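Local coordinates for periplasmic binding protein component of an ABC type zinc uptake transporter (Synechocystis sp., PDB 1PQ4), which binds zinc ions in the periplasm and probably hands them to an ABC transporter for uptake into the cell, at residues Ser8-Gln13 with Val26-Pro31; Ile134-Thr139 with Pro198-Phe203; Gln183-Leu188 with Gln282-Ala287; Arg191-Phe196 with Met240-Thr245. One frame throughout, in Å; residues are numbered along the deposited sequence.

Interaction 1. Residues Ser8-Gln13 with Val26-Pro31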
loop_
_atom_site.group_PDB
_atom_site.type_symbol
_atom_site.label_atom_id
_atom_site.label_comp_id
_atom_site.label_asym_id
_atom_site.label_seq_id
_atom_site.Cartn_x
_atom_site.Cartn_y
_atom_site.Cartn_z
ATOM N N SER A 8 -2.795 9.599 -4.810
ATOM C CA SER A 8 -3.797 9.198 -3.829
ATOM C C SER A 8 -3.280 8.983 -2.414
ATOM O O SER A 8 -3.836 9.522 -1.475
ATOM C CB SER A 8 -4.495 7.917 -4.286
ATOM O OG SER A 8 -5.323 8.169 -5.414
ATOM N N ILE A 9 -2.171 8.257 -2.266
ATOM C CA ILE A 9 -1.721 7.930 -0.897
ATOM C C ILE A 9 -0.259 8.215 -0.693
ATOM O O ILE A 9 0.508 8.282 -1.658
ATOM C CB ILE A 9 -2.057 6.451 -0.569
ATOM C CG1 ILE A 9 -1.525 5.534 -1.687
ATOM C CG2 ILE A 9 -3.558 6.271 -0.463
ATOM C CD1 ILE A 9 -1.412 4.060 -1.304
ATOM N N PRO A 10 0.160 8.399 0.583
ATOM C CA PRO A 10 1.556 8.712 0.898
ATOM C C PRO A 10 2.641 7.863 0.233
ATOM O O PRO A 10 3.615 8.423 -0.263
ATOM C CB PRO A 10 1.616 8.645 2.480
ATOM C CG PRO A 10 0.122 9.025 2.852
ATOM C CD PRO A 10 -0.675 8.278 1.792
ATOM N N PRO A 11 2.488 6.525 0.209
ATOM C CA PRO A 11 3.550 5.721 -0.433
ATOM C C PRO A 11 3.815 6.165 -1.887
ATOM O O PRO A 11 4.931 6.067 -2.388
ATOM C CB PRO A 11 2.981 4.309 -0.399
ATOM C CG PRO A 11 2.051 4.322 0.749
ATOM C CD PRO A 11 1.436 5.658 0.772
ATOM N N GLN A 12 2.772 6.631 -2.569
ATOM C CA GLN A 12 2.960 7.055 -3.956
ATOM C C GLN A 12 3.824 8.284 -4.039
ATOM O O GLN A 12 4.436 8.547 -5.065
ATOM C CB GLN A 12 1.613 7.334 -4.613
ATOM C CG GLN A 12 0.854 6.088 -4.910
ATOM C CD GLN A 12 -0.485 6.443 -5.522
ATOM O OE1 GLN A 12 -1.301 7.104 -4.862
ATOM N NE2 GLN A 12 -0.711 6.024 -6.785
ATOM N N GLN A 13 3.917 9.048 -2.955
ATOM C CA GLN A 13 4.745 10.233 -3.035
ATOM C C GLN A 13 6.195 9.755 -3.073
ATOM O O GLN A 13 7.056 10.399 -3.663
ATOM C CB GLN A 13 4.500 11.106 -1.786
ATOM C CG GLN A 13 5.362 12.329 -1.711
ATOM C CD GLN A 13 6.603 12.127 -0.881
ATOM O OE1 GLN A 13 7.578 12.867 -1.013
ATOM N NE2 GLN A 13 6.582 11.144 -0.024
ATOM N N VAL A 26 4.920 17.077 -5.494
ATOM C CA VAL A 26 3.855 16.146 -5.160
ATOM C C VAL A 26 2.906 16.561 -4.073
ATOM O O VAL A 26 3.343 17.001 -2.995
ATOM C CB VAL A 26 4.470 14.797 -4.718
ATOM C CG1 VAL A 26 3.348 13.798 -4.384
ATOM C CG2 VAL A 26 5.397 14.256 -5.799
ATOM N N SER A 27 1.618 16.377 -4.345
ATOM C CA SER A 27 0.564 16.642 -3.348
ATOM C C SER A 27 -0.075 15.268 -3.095
ATOM O O SER A 27 -0.041 14.404 -3.975
ATOM C CB SER A 27 -0.499 17.611 -3.878
ATOM O OG SER A 27 -0.002 18.948 -3.912
ATOM N N VAL A 28 -0.651 15.064 -1.912
ATOM C CA VAL A 28 -1.259 13.760 -1.575
ATOM C C VAL A 28 -2.694 13.965 -1.081
ATOM O O VAL A 28 -2.961 14.833 -0.260
ATOM C CB VAL A 28 -0.440 13.055 -0.470
ATOM C CG1 VAL A 28 -1.096 11.690 -0.061
ATOM C CG2 VAL A 28 1.008 12.822 -1.006
ATOM N N LEU A 29 -3.611 13.132 -1.577
ATOM C CA LEU A 29 -5.022 13.262 -1.237
ATOM C C LEU A 29 -5.399 12.692 0.131
ATOM O O LEU A 29 -6.069 13.366 0.929
ATOM C CB LEU A 29 -5.862 12.551 -2.296
ATOM C CG LEU A 29 -7.306 13.024 -2.535
ATOM C CD1 LEU A 29 -8.107 11.862 -3.201
ATOM C CD2 LEU A 29 -7.957 13.369 -1.240
ATOM N N VAL A 30 -5.009 11.445 0.377
ATOM C CA VAL A 30 -5.341 10.762 1.629
ATOM C C VAL A 30 -4.310 10.894 2.758
ATOM O O VAL A 30 -3.152 10.474 2.606
ATOM C CB VAL A 30 -5.566 9.236 1.372
ATOM C CG1 VAL A 30 -5.985 8.494 2.704
ATOM C CG2 VAL A 30 -6.611 9.039 0.242
ATOM N N PRO A 31 -4.723 11.436 3.918
ATOM C CA PRO A 31 -3.767 11.564 5.024
ATOM C C PRO A 31 -3.255 10.186 5.423
ATOM O O PRO A 31 -4.000 9.190 5.368
ATOM C CB PRO A 31 -4.605 12.163 6.145
ATOM C CG PRO A 31 -5.581 13.023 5.398
ATOM C CD PRO A 31 -6.016 12.060 4.279
#

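Interaction 2. Residues Ile134-Thr139 with Pro198-Phe203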
loop_
_atom_site.group_PDB
_atom_site.type_symbol
_atom_site.label_atom_id
_atom_site.label_comp_id
_atom_site.label_asym_id
_atom_site.label_seq_id
_atom_site.Cartn_x
_atom_site.Cartn_y
_atom_site.Cartn_z
ATOM N N ILE A 134 -1.675 -3.113 -4.212
ATOM C CA ILE A 134 -0.490 -3.470 -4.990
ATOM C C ILE A 134 0.764 -2.646 -4.644
ATOM O O ILE A 134 1.866 -2.979 -5.092
ATOM C CB ILE A 134 -0.781 -3.318 -6.516
ATOM C CG1 ILE A 134 -1.198 -1.845 -6.813
ATOM C CG2 ILE A 134 -1.901 -4.333 -6.904
ATOM C CD1 ILE A 134 -0.338 -0.680 -6.383
ATOM N N TRP A 135 0.607 -1.611 -3.822
ATOM C CA TRP A 135 1.770 -0.765 -3.542
ATOM C C TRP A 135 2.693 -1.331 -2.480
ATOM O O TRP A 135 3.723 -0.714 -2.157
ATOM C CB TRP A 135 1.324 0.667 -3.151
ATOM C CG TRP A 135 0.607 0.711 -1.792
ATOM C CD1 TRP A 135 1.170 0.851 -0.548
ATOM C CD2 TRP A 135 -0.803 0.639 -1.595
ATOM N NE1 TRP A 135 0.177 0.884 0.420
ATOM C CE2 TRP A 135 -1.043 0.757 -0.197
ATOM C CE3 TRP A 135 -1.896 0.497 -2.475
ATOM C CZ2 TRP A 135 -2.337 0.742 0.345
ATOM C CZ3 TRP A 135 -3.183 0.480 -1.941
ATOM C CH2 TRP A 135 -3.392 0.608 -0.543
ATOM N N LEU A 136 2.317 -2.492 -1.935
ATOM C CA LEU A 136 3.144 -3.089 -0.890
ATOM C C LEU A 136 3.943 -4.277 -1.397
ATOM O O LEU A 136 4.498 -5.040 -0.618
ATOM C CB LEU A 136 2.263 -3.471 0.321
ATOM C CG LEU A 136 1.703 -2.186 0.979
ATOM C CD1 LEU A 136 0.538 -2.570 1.894
ATOM C CD2 LEU A 136 2.777 -1.419 1.743
ATOM N N SER A 137 3.963 -4.458 -2.722
ATOM C CA SER A 137 4.749 -5.534 -3.350
ATOM C C SER A 137 5.888 -4.888 -4.139
ATOM O O SER A 137 5.630 -4.210 -5.156
ATOM C CB SER A 137 3.875 -6.323 -4.331
ATOM O OG SER A 137 4.691 -7.172 -5.129
ATOM N N PRO A 138 7.163 -5.063 -3.714
ATOM C CA PRO A 138 8.256 -4.434 -4.505
ATOM C C PRO A 138 8.202 -4.883 -5.993
ATOM O O PRO A 138 8.509 -4.111 -6.893
ATOM C CB PRO A 138 9.552 -4.980 -3.865
ATOM C CG PRO A 138 9.141 -5.157 -2.387
ATOM C CD PRO A 138 7.684 -5.750 -2.517
ATOM N N THR A 139 7.816 -6.125 -6.203
ATOM C CA THR A 139 7.742 -6.685 -7.567
ATOM C C THR A 139 6.723 -5.911 -8.402
ATOM O O THR A 139 7.012 -5.488 -9.513
ATOM C CB THR A 139 7.403 -8.192 -7.448
ATOM O OG1 THR A 139 8.561 -8.832 -6.907
ATOM C CG2 THR A 139 7.095 -8.856 -8.806
ATOM N N PRO A 198 -6.647 -6.496 5.983
ATOM C CA PRO A 198 -5.857 -7.235 5.003
ATOM C C PRO A 198 -5.283 -6.392 3.897
ATOM O O PRO A 198 -5.773 -6.372 2.779
ATOM C CB PRO A 198 -6.838 -8.314 4.507
ATOM C CG PRO A 198 -8.151 -7.576 4.492
ATOM C CD PRO A 198 -8.096 -6.696 5.766
ATOM N N SER A 199 -4.243 -5.660 4.190
ATOM C CA SER A 199 -3.666 -4.912 3.095
ATOM C C SER A 199 -2.400 -5.589 2.598
ATOM O O SER A 199 -1.697 -5.040 1.742
ATOM C CB SER A 199 -3.343 -3.506 3.576
ATOM O OG SER A 199 -2.706 -3.573 4.802
ATOM N N TRP A 200 -2.099 -6.782 3.110
ATOM C CA TRP A 200 -0.812 -7.395 2.772
ATOM C C TRP A 200 -0.864 -8.643 1.886
ATOM O O TRP A 200 0.092 -9.430 1.887
ATOM C CB TRP A 200 -0.042 -7.743 4.083
ATOM C CG TRP A 200 0.044 -6.586 5.055
ATOM C CD1 TRP A 200 -0.844 -6.271 6.060
ATOM C CD2 TRP A 200 1.005 -5.534 5.024
ATOM N NE1 TRP A 200 -0.490 -5.073 6.649
ATOM C CE2 TRP A 200 0.642 -4.598 6.026
ATOM C CE3 TRP A 200 2.145 -5.285 4.242
ATOM C CZ2 TRP A 200 1.372 -3.435 6.258
ATOM C CZ3 TRP A 200 2.878 -4.125 4.477
ATOM C CH2 TRP A 200 2.483 -3.209 5.479
ATOM N N ALA A 201 -1.944 -8.834 1.120
ATOM C CA ALA A 201 -2.025 -10.063 0.307
ATOM C C ALA A 201 -0.914 -10.150 -0.765
ATOM O O ALA A 201 -0.383 -11.209 -1.027
ATOM C CB ALA A 201 -3.427 -10.150 -0.368
ATOM N N TYR A 202 -0.565 -9.036 -1.408
ATOM C CA TYR A 202 0.469 -9.112 -2.442
ATOM C C TYR A 202 1.831 -9.334 -1.812
ATOM O O TYR A 202 2.641 -10.130 -2.271
ATOM C CB TYR A 202 0.456 -7.822 -3.272
ATOM C CG TYR A 202 -0.836 -7.744 -4.088
ATOM C CD1 TYR A 202 -0.940 -8.427 -5.336
ATOM C CD2 TYR A 202 -1.918 -7.002 -3.641
ATOM C CE1 TYR A 202 -2.082 -8.358 -6.104
ATOM C CE2 TYR A 202 -3.103 -6.897 -4.429
ATOM C CZ TYR A 202 -3.163 -7.586 -5.667
ATOM O OH TYR A 202 -4.270 -7.418 -6.496
ATOM N N PHE A 203 2.066 -8.606 -0.725
ATOM C CA PHE A 203 3.335 -8.725 0.009
ATOM C C PHE A 203 3.453 -10.174 0.442
ATOM O O PHE A 203 4.488 -10.826 0.285
ATOM C CB PHE A 203 3.271 -7.754 1.237
ATOM C CG PHE A 203 4.429 -7.890 2.173
ATOM C CD1 PHE A 203 5.603 -7.201 1.940
ATOM C CD2 PHE A 203 4.329 -8.706 3.299
ATOM C CE1 PHE A 203 6.700 -7.321 2.835
ATOM C CE2 PHE A 203 5.402 -8.827 4.191
ATOM C CZ PHE A 203 6.583 -8.136 3.948
#

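Interaction 3. Residues Gln183-Leu188 with Gln282-Ala287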
loop_
_atom_site.group_PDB
_atom_site.type_symbol
_atom_site.label_atom_id
_atom_site.label_comp_id
_atom_site.label_asym_id
_atom_site.label_seq_id
_atom_site.Cartn_x
_atom_site.Cartn_y
_atom_site.Cartn_z
ATOM N N GLN A 183 15.435 -12.385 2.187
ATOM C CA GLN A 183 16.418 -12.961 3.104
ATOM C C GLN A 183 15.865 -12.946 4.551
ATOM O O GLN A 183 16.019 -13.897 5.310
ATOM C CB GLN A 183 17.731 -12.180 3.045
ATOM C CG GLN A 183 18.474 -12.400 1.733
ATOM C CD GLN A 183 19.846 -11.747 1.689
ATOM O OE1 GLN A 183 19.989 -10.540 1.920
ATOM N NE2 GLN A 183 20.869 -12.549 1.377
ATOM N N ILE A 184 15.234 -11.852 4.917
ATOM C CA ILE A 184 14.617 -11.734 6.237
ATOM C C ILE A 184 13.511 -12.770 6.431
ATOM O O ILE A 184 13.441 -13.408 7.474
ATOM C CB ILE A 184 14.014 -10.305 6.422
ATOM C CG1 ILE A 184 15.154 -9.292 6.424
ATOM C CG2 ILE A 184 13.133 -10.222 7.698
ATOM C CD1 ILE A 184 14.718 -7.848 6.207
ATOM N N LEU A 185 12.658 -12.972 5.419
ATOM C CA LEU A 185 11.513 -13.867 5.573
ATOM C C LEU A 185 11.644 -15.325 5.165
ATOM O O LEU A 185 10.855 -16.148 5.604
ATOM C CB LEU A 185 10.308 -13.284 4.791
ATOM C CG LEU A 185 9.300 -12.225 5.252
ATOM C CD1 LEU A 185 9.556 -11.779 6.643
ATOM C CD2 LEU A 185 9.236 -11.070 4.259
ATOM N N GLN A 186 12.601 -15.686 4.327
ATOM C CA GLN A 186 12.608 -17.094 3.926
ATOM C C GLN A 186 12.819 -18.180 4.990
ATOM O O GLN A 186 12.208 -19.240 4.890
ATOM C CB GLN A 186 13.569 -17.335 2.755
ATOM C CG GLN A 186 13.120 -16.667 1.425
ATOM C CD GLN A 186 11.583 -16.628 1.197
ATOM O OE1 GLN A 186 10.853 -15.879 1.867
ATOM N NE2 GLN A 186 11.103 -17.429 0.240
ATOM N N PRO A 187 13.602 -17.905 6.057
ATOM C CA PRO A 187 13.819 -18.953 7.063
ATOM C C PRO A 187 12.727 -19.204 8.106
ATOM O O PRO A 187 12.819 -20.141 8.864
ATOM C CB PRO A 187 15.151 -18.535 7.695
ATOM C CG PRO A 187 15.029 -17.030 7.737
ATOM C CD PRO A 187 14.391 -16.697 6.376
ATOM N N LEU A 188 11.696 -18.382 8.151
ATOM C CA LEU A 188 10.643 -18.593 9.136
ATOM C C LEU A 188 9.919 -19.915 8.991
ATOM O O LEU A 188 9.494 -20.277 7.913
ATOM C CB LEU A 188 9.631 -17.470 9.040
ATOM C CG LEU A 188 10.270 -16.068 9.025
ATOM C CD1 LEU A 188 9.152 -15.032 9.036
ATOM C CD2 LEU A 188 11.202 -15.885 10.236
ATOM N N GLN A 282 10.823 -7.350 9.377
ATOM C CA GLN A 282 11.494 -7.668 10.649
ATOM C C GLN A 282 10.468 -7.936 11.754
ATOM O O GLN A 282 10.670 -8.832 12.610
ATOM C CB GLN A 282 12.407 -6.515 11.047
ATOM C CG GLN A 282 13.548 -6.412 10.070
ATOM C CD GLN A 282 14.378 -5.172 10.286
ATOM O OE1 GLN A 282 13.852 -4.117 10.684
ATOM N NE2 GLN A 282 15.678 -5.275 9.998
ATOM N N LYS A 283 9.381 -7.152 11.763
ATOM C CA LYS A 283 8.331 -7.412 12.763
ATOM C C LYS A 283 7.716 -8.766 12.604
ATOM O O LYS A 283 7.432 -9.484 13.580
ATOM C CB LYS A 283 7.220 -6.363 12.685
ATOM C CG LYS A 283 7.578 -5.132 13.504
ATOM C CD LYS A 283 6.572 -4.016 13.412
ATOM C CE LYS A 283 7.089 -2.846 14.294
ATOM N NZ LYS A 283 6.345 -1.599 13.983
ATOM N N ILE A 284 7.494 -9.154 11.358
ATOM C CA ILE A 284 6.896 -10.452 11.132
ATOM C C ILE A 284 7.883 -11.543 11.500
ATOM O O ILE A 284 7.509 -12.551 12.102
ATOM C CB ILE A 284 6.448 -10.610 9.658
ATOM C CG1 ILE A 284 5.176 -9.774 9.437
ATOM C CG2 ILE A 284 6.165 -12.082 9.337
ATOM C CD1 ILE A 284 5.133 -8.316 9.887
ATOM N N ALA A 285 9.136 -11.349 11.114
ATOM C CA ALA A 285 10.144 -12.358 11.444
ATOM C C ALA A 285 10.270 -12.483 12.984
ATOM O O ALA A 285 10.347 -13.585 13.531
ATOM C CB ALA A 285 11.509 -11.976 10.833
ATOM N N ASN A 286 10.284 -11.358 13.680
ATOM C CA ASN A 286 10.415 -11.423 15.130
ATOM C C ASN A 286 9.279 -12.170 15.775
ATOM O O ASN A 286 9.459 -12.853 16.781
ATOM C CB ASN A 286 10.493 -10.032 15.739
ATOM C CG ASN A 286 11.790 -9.346 15.429
ATOM O OD1 ASN A 286 12.738 -9.981 14.958
ATOM N ND2 ASN A 286 11.853 -8.036 15.691
ATOM N N ALA A 287 8.105 -12.049 15.190
ATOM C CA ALA A 287 6.943 -12.683 15.752
ATOM C C ALA A 287 6.850 -14.161 15.487
ATOM O O ALA A 287 6.247 -14.874 16.269
ATOM C CB ALA A 287 5.683 -11.997 15.245
#

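Interaction 4. Residues Arg191-Phe196 with Met240-Thr245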
loop_
_atom_site.group_PDB
_atom_site.type_symbol
_atom_site.label_atom_id
_atom_site.label_comp_id
_atom_site.label_asym_id
_atom_site.label_seq_id
_atom_site.Cartn_x
_atom_site.Cartn_y
_atom_site.Cartn_z
ATOM N N ARG A 191 4.725 -19.384 8.840
ATOM C CA ARG A 191 4.499 -18.479 7.713
ATOM C C ARG A 191 3.259 -17.612 7.874
ATOM O O ARG A 191 3.001 -16.704 7.092
ATOM C CB ARG A 191 4.322 -19.318 6.452
ATOM C CG ARG A 191 5.187 -18.909 5.350
ATOM C CD ARG A 191 6.266 -19.921 5.154
ATOM N NE ARG A 191 7.547 -19.504 5.667
ATOM C CZ ARG A 191 8.302 -18.513 5.198
ATOM N NH1 ARG A 191 7.948 -17.740 4.177
ATOM N NH2 ARG A 191 9.487 -18.352 5.734
ATOM N N LYS A 192 2.497 -17.888 8.906
ATOM C CA LYS A 192 1.244 -17.179 9.134
ATOM C C LYS A 192 1.378 -15.936 10.009
ATOM O O LYS A 192 2.218 -15.930 10.914
ATOM C CB LYS A 192 0.276 -18.153 9.804
ATOM C CG LYS A 192 0.094 -19.442 9.015
ATOM C CD LYS A 192 -0.895 -20.402 9.682
ATOM C CE LYS A 192 -0.978 -21.703 8.882
ATOM N NZ LYS A 192 -2.077 -22.600 9.318
ATOM N N PHE A 193 0.612 -14.870 9.716
ATOM C CA PHE A 193 0.609 -13.672 10.602
ATOM C C PHE A 193 -0.821 -13.134 10.624
ATOM O O PHE A 193 -1.558 -13.248 9.646
ATOM C CB PHE A 193 1.641 -12.573 10.232
ATOM C CG PHE A 193 1.432 -11.917 8.889
ATOM C CD1 PHE A 193 1.011 -10.596 8.814
ATOM C CD2 PHE A 193 1.701 -12.613 7.688
ATOM C CE1 PHE A 193 0.861 -9.954 7.585
ATOM C CE2 PHE A 193 1.553 -11.975 6.425
ATOM C CZ PHE A 193 1.134 -10.645 6.384
ATOM N N ILE A 194 -1.238 -12.601 11.766
ATOM C CA ILE A 194 -2.615 -12.087 11.906
ATOM C C ILE A 194 -2.541 -10.595 11.911
ATOM O O ILE A 194 -1.733 -10.023 12.619
ATOM C CB ILE A 194 -3.236 -12.483 13.245
ATOM C CG1 ILE A 194 -3.114 -13.971 13.441
ATOM C CG2 ILE A 194 -4.704 -12.064 13.296
ATOM C CD1 ILE A 194 -3.634 -14.459 14.819
ATOM N N VAL A 195 -3.421 -9.962 11.146
ATOM C CA VAL A 195 -3.461 -8.520 11.031
ATOM C C VAL A 195 -4.911 -8.136 11.068
ATOM O O VAL A 195 -5.797 -8.960 10.849
ATOM C CB VAL A 195 -2.913 -7.982 9.676
ATOM C CG1 VAL A 195 -1.478 -8.195 9.597
ATOM C CG2 VAL A 195 -3.622 -8.704 8.490
ATOM N N PHE A 196 -5.151 -6.888 11.363
ATOM C CA PHE A 196 -6.532 -6.493 11.421
ATOM C C PHE A 196 -7.060 -6.313 10.001
ATOM O O PHE A 196 -7.905 -7.075 9.574
ATOM C CB PHE A 196 -6.705 -5.207 12.219
ATOM C CG PHE A 196 -8.135 -4.764 12.274
ATOM C CD1 PHE A 196 -9.065 -5.491 13.028
ATOM C CD2 PHE A 196 -8.585 -3.720 11.470
ATOM C CE1 PHE A 196 -10.408 -5.197 12.982
ATOM C CE2 PHE A 196 -9.964 -3.420 11.423
ATOM C CZ PHE A 196 -10.857 -4.173 12.187
ATOM N N MET A 240 2.260 -12.875 18.040
ATOM C CA MET A 240 2.010 -11.465 17.984
ATOM C C MET A 240 0.786 -11.213 17.160
ATOM O O MET A 240 0.453 -12.011 16.281
ATOM C CB MET A 240 3.210 -10.800 17.340
ATOM C CG MET A 240 3.309 -9.327 17.532
ATOM S SD MET A 240 4.200 -9.053 19.042
ATOM C CE MET A 240 5.698 -10.029 18.696
ATOM N N VAL A 241 0.091 -10.127 17.449
ATOM C CA VAL A 241 -1.086 -9.808 16.657
ATOM C C VAL A 241 -0.811 -8.408 16.147
ATOM O O VAL A 241 -0.386 -7.537 16.916
ATOM C CB VAL A 241 -2.387 -9.822 17.482
ATOM C CG1 VAL A 241 -3.559 -9.457 16.592
ATOM C CG2 VAL A 241 -2.585 -11.212 18.090
ATOM N N PHE A 242 -1.000 -8.201 14.843
ATOM C CA PHE A 242 -0.720 -6.896 14.294
ATOM C C PHE A 242 -1.991 -6.119 14.071
ATOM O O PHE A 242 -3.031 -6.681 13.778
ATOM C CB PHE A 242 0.017 -7.046 12.980
ATOM C CG PHE A 242 1.343 -7.671 13.130
ATOM C CD1 PHE A 242 1.532 -9.012 12.808
ATOM C CD2 PHE A 242 2.409 -6.930 13.612
ATOM C CE1 PHE A 242 2.780 -9.615 12.965
ATOM C CE2 PHE A 242 3.685 -7.537 13.767
ATOM C CZ PHE A 242 3.854 -8.875 13.442
ATOM N N GLY A 243 -1.885 -4.816 14.250
ATOM C CA GLY A 243 -3.023 -3.938 14.008
ATOM C C GLY A 243 -2.449 -2.892 13.072
ATOM O O GLY A 243 -1.263 -2.910 12.746
ATOM N N GLU A 244 -3.275 -1.978 12.631
ATOM C CA GLU A 244 -2.817 -0.944 11.713
ATOM C C GLU A 244 -3.208 0.390 12.310
ATOM O O GLU A 244 -4.260 0.496 12.967
ATOM C CB GLU A 244 -3.484 -1.155 10.339
ATOM C CG GLU A 244 -2.719 -2.080 9.478
ATOM C CD GLU A 244 -3.415 -3.395 9.210
ATOM O OE1 GLU A 244 -4.157 -3.877 10.115
ATOM O OE2 GLU A 244 -3.185 -3.939 8.087
ATOM N N THR A 245 -2.376 1.406 12.091
ATOM C CA THR A 245 -2.641 2.740 12.653
ATOM C C THR A 245 -3.934 3.361 12.214
ATOM O O THR A 245 -4.524 4.119 12.959
ATOM C CB THR A 245 -1.582 3.800 12.258
ATOM O OG1 THR A 245 -0.502 3.191 11.515
ATOM C CG2 THR A 245 -1.064 4.478 13.501
HETATM O O HOH W 1 0.691 -12.789 13.835
#

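Interaction 1. Residues Ser8-Gln13 with Val26-Pro31
Ser8 and Val30 are tied backbone to backbone by a hydrogen bond from Val30 N to Ser8 O at 2.9 Å, with an angle of 160° at the hydrogen and the donor almost straight ahead of the carbonyl. Ser8 thereby runs level with Leu29, and Ile9 with Val30, just before residues 8-13 turn into helix 10-20. Val30 also lays its own flank against the accepting oxygen, its CG2 lying 3.3 Å from Ser8 O. Ile9 and Val30 lie side by side and point the same way, with Ile9 CG2 4.0 Å from Val30 CB. CG1 of Ile9 stands between the backbone N and the carbonyl carbon (chi1 52°), which leaves CG2 on the Val30 side while CD1 reaches Trp135. The Pro10 ring crosses Val28 at about a right angle: its CD is 3.9 Å from Val28 CG1 and 3.4 Å from Val30 O. Without the ring's CG and CD, as with an alanine here, a gap would probably open between Val28 and the Val30 carbonyl, and the chain would be freer to turn as it enters the helix. One turn on, Gln13 rests its aliphatic part on Val26, CG to Val26 CG1 being 3.7 Å, and its CB on Val28 CG2. Ser8 turns away, its OG hydrogen-bonded to Glu63 and Tyr55. The contact joins the start of helix 10-20 to the end of strand 24-28 within the beta-alpha-beta unit begun by strand 3-7: Val26 and Val28 touch Val7 as well as the first turn of the helix, while Ser27 and Leu29 pair with strand 3-7.

Interaction 2. Residues Ile134-Thr139 with Pro198-Phe203
Ser199 O has the CD1 methyl of Leu136 at 3.3 Å, where two loops meet beside the metal site of this zinc-binding member of the bacterial solute-binding protein 9 family; each follows a zinc-binding histidine, His133 or His197, and leads through an N-cap position, Ser137 or Trp200, into helix 138-155 or 201-206. Trp200 turns one face of its indole to Leu136 in a CH-pi contact: Leu136 CD1 stands 4.0 Å from the centroid of the six-membered ring, 18° off its normal, and Leu136 CD2 approaches Trp200 CZ3 at 3.8 Å. Tyr202 has CG anti to its carbonyl carbon (chi1 -68°), which lays the ring alongside Ile134, whose CG2 sits over the face 3.9 Å from the ring centroid. Tyr202 CB touches CB of Ser137, whose OG caps Leu140 N and hydrogen-bonds Asp206, and the tyrosine hydroxyl is held by Asp131 O and Leu89 N. A leucine in its place has neither ring nor hydroxyl, and would probably leave Ile134 CG2 facing a gap and Asp131 O and Leu89 N without this partner. Phe203 closes the contact from the next position: Leu136 O, buried and without a polar partner, lies near the plane of its ring at the edge, 3.5 Å from Phe203 CD1.

Interaction 3. Residues Gln183-Leu188 with Gln282-Ala287
Ala285 puts its methyl between two branched side chains of residues 183-188, with CB 3.9 Å from Ile184 CG2 and 4.0 Å from Leu188 CD2. Ile184 faces the C-terminal helix from the last turns of helix 160-185; its CG2, anti to the backbone N, is the branch that meets Ala285, while CD1 runs on to the aliphatic stem of Gln282, 4.3 Å from Gln282 CG. Although its CB points away, Gln282 flanks Ile184 with this CG at the exposed border of the contact. Leu188 comes from beyond a type I beta turn, Leu185 to Leu188, that folds the chain back and brings its side chain to the same helix. Both of its methyls lie close to the Ala285 backbone, CD1 3.7 Å from Ala285 CA, an approach consistent with the short side chain of Ala285. Ile284 CG2 is shared: Leu188 CD1 approaches it at 4.2 Å and Leu185 CD1 at 4.3 Å. Leu185 reaches it with a nearly eclipsed second torsion (chi2 -2°), an unfavourable shape for a leucine, and also packs on Ala281, Tyr207 and Leu209. Ile284 also packs on Phe242 and Leu266. The turn is braced separately, by Arg191 NH2 hydrogen-bonded to Leu185 O and Leu188 O. Remote from the zinc, the end of helix 160-185 and the turn after it are thus joined to helix 273-288 by van der Waals packing of aliphatic side chains, with no hydrogen bond between the two segments, and the small Ala285 is consistent with the close approach of the backbones.

Interaction 4. Residues Arg191-Phe196 with Met240-Thr245
Phe242 brings the edge of its ring to Ile194 O, which lies near the ring plane 3.4 Å from Phe242 CD1; Met240 CG lies over one of its faces. Phe242 CD1 lies in turn at the edge of the Phe193 ring, and Phe193 CB meets Phe242 CE1 obliquely at 4.2 Å. Val195 CG1 crosses to Phe242 CB at 3.9 Å. Ile194 O also accepts a hydrogen bond from Phe242 N at 3.0 Å, with the donor tilted 24° from the carbonyl plane. The strands run the same general way at 43°, and beside the direct bond a water bridges them, accepting from Ile194 N at 2.8 Å and donating to Met240 O at 2.6 Å. Strand 192-195 pairs with 210-213 and strand 240-244 with 262-266, so this contact joins two parallel strand pairs. Further along the strands, Val195 CA makes a CH-O contact with Phe242 O at 3.3 Å. Glu244, its chain bent at chi2, places OE1 3.6 Å from Phe196 CB; this oxygen accepts from His197 N, and OE2 from Trp200 NE1. A junction of apolar side chains and backbone bonds ends in a buried carboxylate whose N-H donors would probably stabilise its charge, and whose grip on the backbone of His197 is likely to steady that zinc ligand.

In the fold
Interaction 1 belongs to the N-terminal part of the chain and the other three to the region built from residues 134-287. Interactions 2 and 4 are buried, and Glu244, Ser199 and Trp200 join them beside the zinc site; interactions 1 and 3 are partly buried and lie about 29 Å apart, centre to centre. Interactions 1 and 2 meet where Ile9 CD1 packs on Trp135 CD2, a link between the two parts. Interaction 4 is nested within the loop closed by interaction 3, and Ala287 packs on Met240 between them. Chemistry follows place: interactions 1 and 4 rest partly on backbone bonds, interaction 2 on aromatic faces and interaction 3 on aliphatic packing.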